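Local coordinates for putative sugar binding protein (Bacteroides vulgatus ATCC 8482, PDB 3KEZ), which probably binds sugars or other nutrients at the outer membrane as a calcium-containing member of the SusD family, at residues V205-G210 against Y341-E346; E214-A219 against A345-Q350. One frame throughout, in Å; residues are numbered along the deposited sequence.

Interaction 1: residues V205-G210 against Y341-E346; sequences VYLYKG and YLNAAE
L207 reaches from the last turn of helix 195-209 to N343 and E346 on helix 337-350, one of the helix-against-helix contacts of the SusD fold, whose sequence families belong to the TPR clan. The backbones stay apart, with the CA atoms of L207 and N343 separated by 7.5 Å, and no hydrogen bond joins the two segments. Their contact is van der Waals: an isobutyl group against the flat faces of two polar groups. L207 CD1 lies over the face of the N343 amide, 3.5 Å from OD1, and 3.9 Å from E346 CD. The amide and carboxylate planes are nearly perpendicular, so the leucine fills the corner between them.

The polar ends bond beyond the two segments. N343 OD1 accepts a bond from R388, and ND2 bonds to S203, one turn back on helix 195-209, and to E339 of its own helix, which fixes the amide's rotation; E346 OE2 forms a salt bridge with R404. These bonds satisfy buried polar groups that L207 cannot. E346 reaches the leucine through an extended chain (chi1 -179°, chi2 178°), which sets one carboxylate face across both methyls, with CD2 3.9 Å from OE2.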
ATOM      1  N   VAL A 205      -0.622   1.383 -10.236  1.00  8.45           N
ATOM      2  CA  VAL A 205      -0.963   0.157 -10.938  1.00  8.65           C
ATOM      3  C   VAL A 205      -0.414   0.234 -12.377  1.00  8.84           C
ATOM      4  O   VAL A 205       0.215  -0.703 -12.829  1.00 11.58           O
ATOM      5  CB  VAL A 205      -2.458  -0.125 -10.941  1.00 12.81           C
ATOM      6  CG1 VAL A 205      -2.772  -1.366 -11.840  1.00  7.91           C
ATOM      7  CG2 VAL A 205      -2.988  -0.356  -9.509  1.00  6.83           C
ATOM      8  N   TYR A 206      -0.559   1.379 -13.036  1.00 10.53           N
ATOM      9  CA  TYR A 206       0.052   1.562 -14.353  1.00  7.50           C
ATOM     10  C   TYR A 206       1.572   1.395 -14.359  1.00  9.75           C
ATOM     11  O   TYR A 206       2.141   0.879 -15.344  1.00 12.81           O
ATOM     12  CB  TYR A 206      -0.355   2.910 -14.949  1.00  7.00           C
ATOM     13  CG  TYR A 206      -1.804   3.015 -15.479  1.00  8.23           C
ATOM     14  CD1 TYR A 206      -2.309   2.084 -16.386  1.00 11.70           C
ATOM     15  CD2 TYR A 206      -2.581   4.138 -15.212  1.00 14.66           C
ATOM     16  CE1 TYR A 206      -3.563   2.206 -16.921  1.00  9.75           C
ATOM     17  CE2 TYR A 206      -3.870   4.290 -15.784  1.00  9.56           C
ATOM     18  CZ  TYR A 206      -4.327   3.321 -16.633  1.00  8.88           C
ATOM     19  OH  TYR A 206      -5.534   3.425 -17.195  1.00 14.61           O
ATOM     20  N   LEU A 207       2.262   1.863 -13.316  1.00 11.34           N
ATOM     21  CA  LEU A 207       3.742   1.683 -13.260  1.00 10.56           C
ATOM     22  C   LEU A 207       4.065   0.219 -13.215  1.00  9.78           C
ATOM     23  O   LEU A 207       4.954  -0.270 -13.939  1.00 12.16           O
ATOM     24  CB  LEU A 207       4.356   2.379 -12.027  1.00  8.47           C
ATOM     25  CG  LEU A 207       4.328   3.894 -11.979  1.00 14.33           C
ATOM     26  CD1 LEU A 207       4.794   4.439 -10.638  1.00 12.58           C
ATOM     27  CD2 LEU A 207       5.175   4.393 -13.134  1.00  6.65           C
ATOM     28  N   TYR A 208       3.364  -0.515 -12.364  1.00 10.02           N
ATOM     29  CA  TYR A 208       3.618  -1.995 -12.249  1.00 10.83           C
ATOM     30  C   TYR A 208       3.419  -2.732 -13.551  1.00 11.43           C
ATOM     31  O   TYR A 208       4.088  -3.725 -13.812  1.00 12.82           O
ATOM     32  CB  TYR A 208       2.678  -2.668 -11.236  1.00 13.02           C
ATOM     33  CG  TYR A 208       3.034  -2.557  -9.776  1.00 13.38           C
ATOM     34  CD1 TYR A 208       3.287  -1.339  -9.191  1.00  8.99           C
ATOM     35  CD2 TYR A 208       3.095  -3.678  -8.973  1.00 17.27           C
ATOM     36  CE1 TYR A 208       3.577  -1.236  -7.866  1.00  6.91           C
ATOM     37  CE2 TYR A 208       3.395  -3.575  -7.616  1.00 14.72           C
ATOM     38  CZ  TYR A 208       3.613  -2.355  -7.067  1.00 10.61           C
ATOM     39  OH  TYR A 208       3.873  -2.218  -5.715  1.00 11.31           O
ATOM     40  N   LYS A 209       2.458  -2.278 -14.345  1.00 10.63           N
ATOM     41  CA  LYS A 209       2.210  -2.821 -15.672  1.00 10.74           C
ATOM     42  C   LYS A 209       3.128  -2.289 -16.760  1.00  9.24           C
ATOM     43  O   LYS A 209       3.090  -2.777 -17.852  1.00 11.94           O
ATOM     44  CB  LYS A 209       0.730  -2.596 -16.057  1.00  9.09           C
ATOM     45  CG  LYS A 209       0.236  -3.371 -17.219  1.00 18.67           C
ATOM     46  CD  LYS A 209      -1.225  -3.141 -17.429  1.00 18.70           C
ATOM     47  CE  LYS A 209      -1.731  -3.940 -18.601  1.00 17.68           C
ATOM     48  NZ  LYS A 209      -1.767  -3.111 -19.766  1.00 17.28           N
ATOM     49  N   GLY A 210       3.955  -1.291 -16.473  1.00 10.57           N
ATOM     50  CA  GLY A 210       4.782  -0.686 -17.516  1.00 11.99           C
ATOM     51  C   GLY A 210       4.053   0.245 -18.452  1.00 13.63           C
ATOM     52  O   GLY A 210       4.547   0.513 -19.547  1.00 11.56           O
ATOM     53  N   TYR A 341       3.652  12.262  -6.370  1.00  9.14           N
ATOM     54  CA  TYR A 341       4.865  12.931  -6.879  1.00  8.89           C
ATOM     55  C   TYR A 341       5.911  11.912  -7.366  1.00 10.48           C
ATOM     56  O   TYR A 341       6.477  12.078  -8.432  1.00  9.07           O
ATOM     57  CB  TYR A 341       5.490  13.855  -5.840  1.00  7.98           C
ATOM     58  CG  TYR A 341       4.898  15.234  -5.838  1.00  8.39           C
ATOM     59  CD1 TYR A 341       3.673  15.482  -5.211  1.00 12.28           C
ATOM     60  CD2 TYR A 341       5.570  16.296  -6.413  1.00 11.89           C
ATOM     61  CE1 TYR A 341       3.102  16.754  -5.245  1.00 12.33           C
ATOM     62  CE2 TYR A 341       5.039  17.564  -6.422  1.00 14.65           C
ATOM     63  CZ  TYR A 341       3.795  17.788  -5.847  1.00 11.55           C
ATOM     64  OH  TYR A 341       3.256  19.050  -5.842  1.00  8.89           O
ATOM     65  N   LEU A 342       6.182  10.892  -6.553  1.00 10.04           N
ATOM     66  CA  LEU A 342       7.157   9.851  -6.900  1.00 11.57           C
ATOM     67  C   LEU A 342       6.728   9.000  -8.090  1.00  9.36           C
ATOM     68  O   LEU A 342       7.576   8.586  -8.911  1.00  8.64           O
ATOM     69  CB  LEU A 342       7.459   8.962  -5.692  1.00  9.73           C
ATOM     70  CG  LEU A 342       8.139   9.666  -4.504  1.00 13.23           C
ATOM     71  CD1 LEU A 342       7.786   8.959  -3.188  1.00 12.93           C
ATOM     72  CD2 LEU A 342       9.689   9.767  -4.781  1.00  9.73           C
ATOM     73  N   ASN A 343       5.433   8.717  -8.191  1.00  9.35           N
ATOM     74  CA  ASN A 343       4.907   8.045  -9.382  1.00  9.01           C
ATOM     75  C   ASN A 343       5.089   8.881 -10.646  1.00 10.62           C
ATOM     76  O   ASN A 343       5.542   8.352 -11.648  1.00  8.38           O
ATOM     77  CB  ASN A 343       3.433   7.664  -9.157  1.00  9.21           C
ATOM     78  CG  ASN A 343       3.267   6.594  -8.083  1.00 11.76           C
ATOM     79  OD1 ASN A 343       4.267   6.047  -7.551  1.00 10.86           O
ATOM     80  ND2 ASN A 343       1.998   6.273  -7.758  1.00 10.11           N
ATOM     81  N   ALA A 344       4.789  10.188 -10.595  1.00  8.00           N
ATOM     82  CA  ALA A 344       5.004  11.076 -11.732  1.00  9.34           C
ATOM     83  C   ALA A 344       6.477  11.153 -12.109  1.00  8.97           C
ATOM     84  O   ALA A 344       6.811  11.100 -13.283  1.00  9.67           O
ATOM     85  CB  ALA A 344       4.449  12.487 -11.462  1.00  4.20           C
ATOM     86  N   ALA A 345       7.360  11.169 -11.102  1.00 12.72           N
ATOM     87  CA  ALA A 345       8.800  11.215 -11.349  1.00 12.27           C
ATOM     88  C   ALA A 345       9.285   9.975 -12.078  1.00 11.35           C
ATOM     89  O   ALA A 345       9.990  10.078 -13.086  1.00 11.14           O
ATOM     90  CB  ALA A 345       9.566  11.414 -10.062  1.00  9.54           C
ATOM     91  N   GLU A 346       8.868   8.816 -11.593  1.00 11.33           N
ATOM     92  CA  GLU A 346       9.212   7.549 -12.220  1.00 13.39           C
ATOM     93  C   GLU A 346       8.700   7.457 -13.671  1.00 10.74           C
ATOM     94  O   GLU A 346       9.463   7.164 -14.592  1.00  8.42           O
ATOM     95  CB  GLU A 346       8.713   6.366 -11.382  1.00 12.70           C
ATOM     96  CG  GLU A 346       9.075   5.021 -11.993  1.00 11.99           C
ATOM     97  CD  GLU A 346       8.628   3.798 -11.163  1.00 12.25           C
ATOM     98  OE1 GLU A 346       8.457   3.881  -9.930  1.00 12.19           O
ATOM     99  OE2 GLU A 346       8.455   2.725 -11.776  1.00 11.84           O
TER

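Interaction 2: residues E214-A219 against A345-Q350; sequences EALTMA and AEAAVQ
A347 points its methyl straight at helix 212-229, where it meets A215 and L216, and all three CB bonds are directed across the interface. The bonds of A215 and A347 run in nearly opposite directions but are offset, so these two methyls pass side by side, CB to CB 4.0 Å. L216 turns its CB more obliquely to A347, yet comes nearer: CB to CB is 3.6 Å. The A347 methyl is aimed at the backbone N of L216, which is equally close, and is therefore set against the backbone of the opposing helix as well as against its side chains.

Beyond CB, L216 runs across the flank of helix 337-350, its CB to CG bond roughly at right angles to the helix axis. With CG trans to the amide nitrogen (chi1 -178°) and chi2 at 61°, the branch passes to one side of A347 and leaves CD1 4.0 Å from A348 N and 4.4 Å from A348 CB. Between the two segments the side chains that meet are small alanine methyls and this one leucine branch, consistent with the short spacing: the two axes approach to 8.3 Å, and the CA atoms of L216 and A347 are 5.1 Å apart. The helices run broadly antiparallel, at 144° between their directions. No hydrogen bond crosses, and the matched groups are apolar.

At its C-terminal end helix 337-350 is tied to the next residues, since T351 OG1 hydrogen-bonds to the carbonyls of both A347 and A348. Around the contact, Y206 and L207 of helix 195-209 lie against A215, while helix 354-368 closes another part, with K356 touching L216 and A357 touching A348. Helix 337-350 thus packs with helices 195-209, 212-229 and 354-368.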
ATOM      1  N   GLU A 214       0.301   6.412 -19.184  1.00  8.48           N
ATOM      2  CA  GLU A 214      -0.926   6.410 -18.415  1.00 11.40           C
ATOM      3  C   GLU A 214      -0.595   6.624 -16.913  1.00 14.69           C
ATOM      4  O   GLU A 214      -1.312   7.359 -16.212  1.00 14.92           O
ATOM      5  CB  GLU A 214      -1.652   5.068 -18.629  1.00 12.94           C
ATOM      6  CG  GLU A 214      -2.166   4.851 -20.067  1.00 16.74           C
ATOM      7  CD  GLU A 214      -1.137   4.252 -21.062  1.00 19.72           C
ATOM      8  OE1 GLU A 214       0.086   4.075 -20.757  1.00 21.87           O
ATOM      9  OE2 GLU A 214      -1.565   3.967 -22.209  1.00 32.20           O
ATOM     10  N   ALA A 215       0.477   5.996 -16.421  1.00 10.96           N
ATOM     11  CA  ALA A 215       0.938   6.269 -15.062  1.00 10.78           C
ATOM     12  C   ALA A 215       1.157   7.795 -14.879  1.00 11.73           C
ATOM     13  O   ALA A 215       0.713   8.381 -13.897  1.00  9.23           O
ATOM     14  CB  ALA A 215       2.195   5.549 -14.753  1.00 10.37           C
ATOM     15  N   LEU A 216       1.840   8.417 -15.841  1.00 10.55           N
ATOM     16  CA  LEU A 216       2.213   9.820 -15.722  1.00  9.55           C
ATOM     17  C   LEU A 216       1.013  10.720 -15.721  1.00 11.88           C
ATOM     18  O   LEU A 216       0.897  11.628 -14.874  1.00 12.08           O
ATOM     19  CB  LEU A 216       3.118  10.237 -16.857  1.00 11.33           C
ATOM     20  CG  LEU A 216       3.604  11.694 -16.802  1.00  7.01           C
ATOM     21  CD1 LEU A 216       4.427  11.979 -15.539  1.00  8.60           C
ATOM     22  CD2 LEU A 216       4.463  11.988 -18.054  1.00  7.91           C
ATOM     23  N   THR A 217       0.090  10.468 -16.649  1.00 13.00           N
ATOM     24  CA  THR A 217      -1.127  11.269 -16.725  1.00 12.66           C
ATOM     25  C   THR A 217      -1.906  11.200 -15.438  1.00 11.76           C
ATOM     26  O   THR A 217      -2.385  12.241 -14.928  1.00  9.45           O
ATOM     27  CB  THR A 217      -2.021  10.856 -17.896  1.00 15.15           C
ATOM     28  OG1 THR A 217      -1.263  11.051 -19.081  1.00 15.05           O
ATOM     29  CG2 THR A 217      -3.360  11.711 -17.955  1.00 16.72           C
HETATM   30  N   MSE A 218      -2.060   9.997 -14.910  1.00 11.42           N
HETATM   31  CA  MSE A 218      -2.884   9.853 -13.693  1.00 12.57           C
HETATM   32  C   MSE A 218      -2.190  10.500 -12.463  1.00 11.52           C
HETATM   33  O   MSE A 218      -2.876  11.124 -11.638  1.00  9.90           O
HETATM   34  CB  MSE A 218      -3.235   8.396 -13.380  1.00  8.19           C
HETATM   35  CG  MSE A 218      -4.305   7.788 -14.227  1.00 13.89           C
HETATM   36 SE   MSE A 218      -6.037   8.622 -13.883  0.75 12.20          SE
HETATM   37  CE  MSE A 218      -6.892   7.978 -15.483  1.00 17.05           C
ATOM     38  N   ALA A 219      -0.866  10.335 -12.330  1.00 10.73           N
ATOM     39  CA  ALA A 219      -0.136  10.948 -11.195  1.00 10.42           C
ATOM     40  C   ALA A 219      -0.190  12.468 -11.254  1.00  9.27           C
ATOM     41  O   ALA A 219      -0.481  13.146 -10.234  1.00 10.86           O
ATOM     42  CB  ALA A 219       1.302  10.441 -11.131  1.00  7.81           C
ATOM     43  N   ALA A 345       7.360  11.169 -11.102  1.00 12.72           N
ATOM     44  CA  ALA A 345       8.800  11.215 -11.349  1.00 12.27           C
ATOM     45  C   ALA A 345       9.285   9.975 -12.078  1.00 11.35           C
ATOM     46  O   ALA A 345       9.990  10.078 -13.086  1.00 11.14           O
ATOM     47  CB  ALA A 345       9.566  11.414 -10.062  1.00  9.54           C
ATOM     48  N   GLU A 346       8.868   8.816 -11.593  1.00 11.33           N
ATOM     49  CA  GLU A 346       9.212   7.549 -12.220  1.00 13.39           C
ATOM     50  C   GLU A 346       8.700   7.457 -13.671  1.00 10.74           C
ATOM     51  O   GLU A 346       9.463   7.164 -14.592  1.00  8.42           O
ATOM     52  CB  GLU A 346       8.713   6.366 -11.382  1.00 12.70           C
ATOM     53  CG  GLU A 346       9.075   5.021 -11.993  1.00 11.99           C
ATOM     54  CD  GLU A 346       8.628   3.798 -11.163  1.00 12.25           C
ATOM     55  OE1 GLU A 346       8.457   3.881  -9.930  1.00 12.19           O
ATOM     56  OE2 GLU A 346       8.455   2.725 -11.776  1.00 11.84           O
ATOM     57  N   ALA A 347       7.428   7.784 -13.870  1.00 12.24           N
ATOM     58  CA  ALA A 347       6.824   7.734 -15.203  1.00 12.43           C
ATOM     59  C   ALA A 347       7.479   8.747 -16.156  1.00 11.36           C
ATOM     60  O   ALA A 347       7.621   8.464 -17.339  1.00 14.14           O
ATOM     61  CB  ALA A 347       5.312   7.974 -15.123  1.00  8.44           C
ATOM     62  N   ALA A 348       7.875   9.915 -15.642  1.00  8.16           N
ATOM     63  CA  ALA A 348       8.612  10.896 -16.433  1.00  7.98           C
ATOM     64  C   ALA A 348       9.959  10.321 -16.907  1.00  9.25           C
ATOM     65  O   ALA A 348      10.311  10.443 -18.100  1.00 10.77           O
ATOM     66  CB  ALA A 348       8.834  12.187 -15.639  1.00  7.06           C
ATOM     67  N   VAL A 349      10.689   9.688 -15.996  1.00  6.85           N
ATOM     68  CA  VAL A 349      11.977   9.079 -16.342  1.00  7.98           C
ATOM     69  C   VAL A 349      11.750   8.041 -17.418  1.00  8.78           C
ATOM     70  O   VAL A 349      12.428   8.030 -18.455  1.00 10.77           O
ATOM     71  CB  VAL A 349      12.628   8.403 -15.127  1.00  8.01           C
ATOM     72  CG1 VAL A 349      13.814   7.453 -15.607  1.00 10.90           C
ATOM     73  CG2 VAL A 349      13.139   9.483 -14.159  1.00  8.67           C
ATOM     74  N   GLN A 350      10.760   7.179 -17.189  1.00  9.70           N
ATOM     75  CA  GLN A 350      10.511   6.059 -18.070  1.00 10.88           C
ATOM     76  C   GLN A 350       9.955   6.480 -19.436  1.00 13.31           C
ATOM     77  O   GLN A 350      10.058   5.720 -20.377  1.00 16.22           O
ATOM     78  CB  GLN A 350       9.663   4.992 -17.379  1.00 11.19           C
ATOM     79  CG  GLN A 350      10.299   4.392 -16.165  1.00 13.82           C
ATOM     80  CD  GLN A 350      11.404   3.376 -16.499  1.00 17.19           C
ATOM     81  OE1 GLN A 350      12.310   3.671 -17.251  1.00 25.25           O
ATOM     82  NE2 GLN A 350      11.311   2.197 -15.944  1.00 15.18           N
TER

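Interactions 1 and 2 have centres about 5 Å apart and use overlapping parts of helix 337-350, with A345 and E346 common to both ranges. On the other side they draw on consecutive helices, 195-209 and 212-229, so one helix lies against both members of a helical hairpin. The two contacts are physically continuous: L207 CD2 is 3.6 Å from A215 CB, and A219 CB is 3.5 Å from A344 N. Their chemistry differs, since polar groups with outside partners flank the leucine in interaction 1, whereas interaction 2 is apolar. Both lie away from the calcium site formed by N261, Q322, E325, D329 and N331.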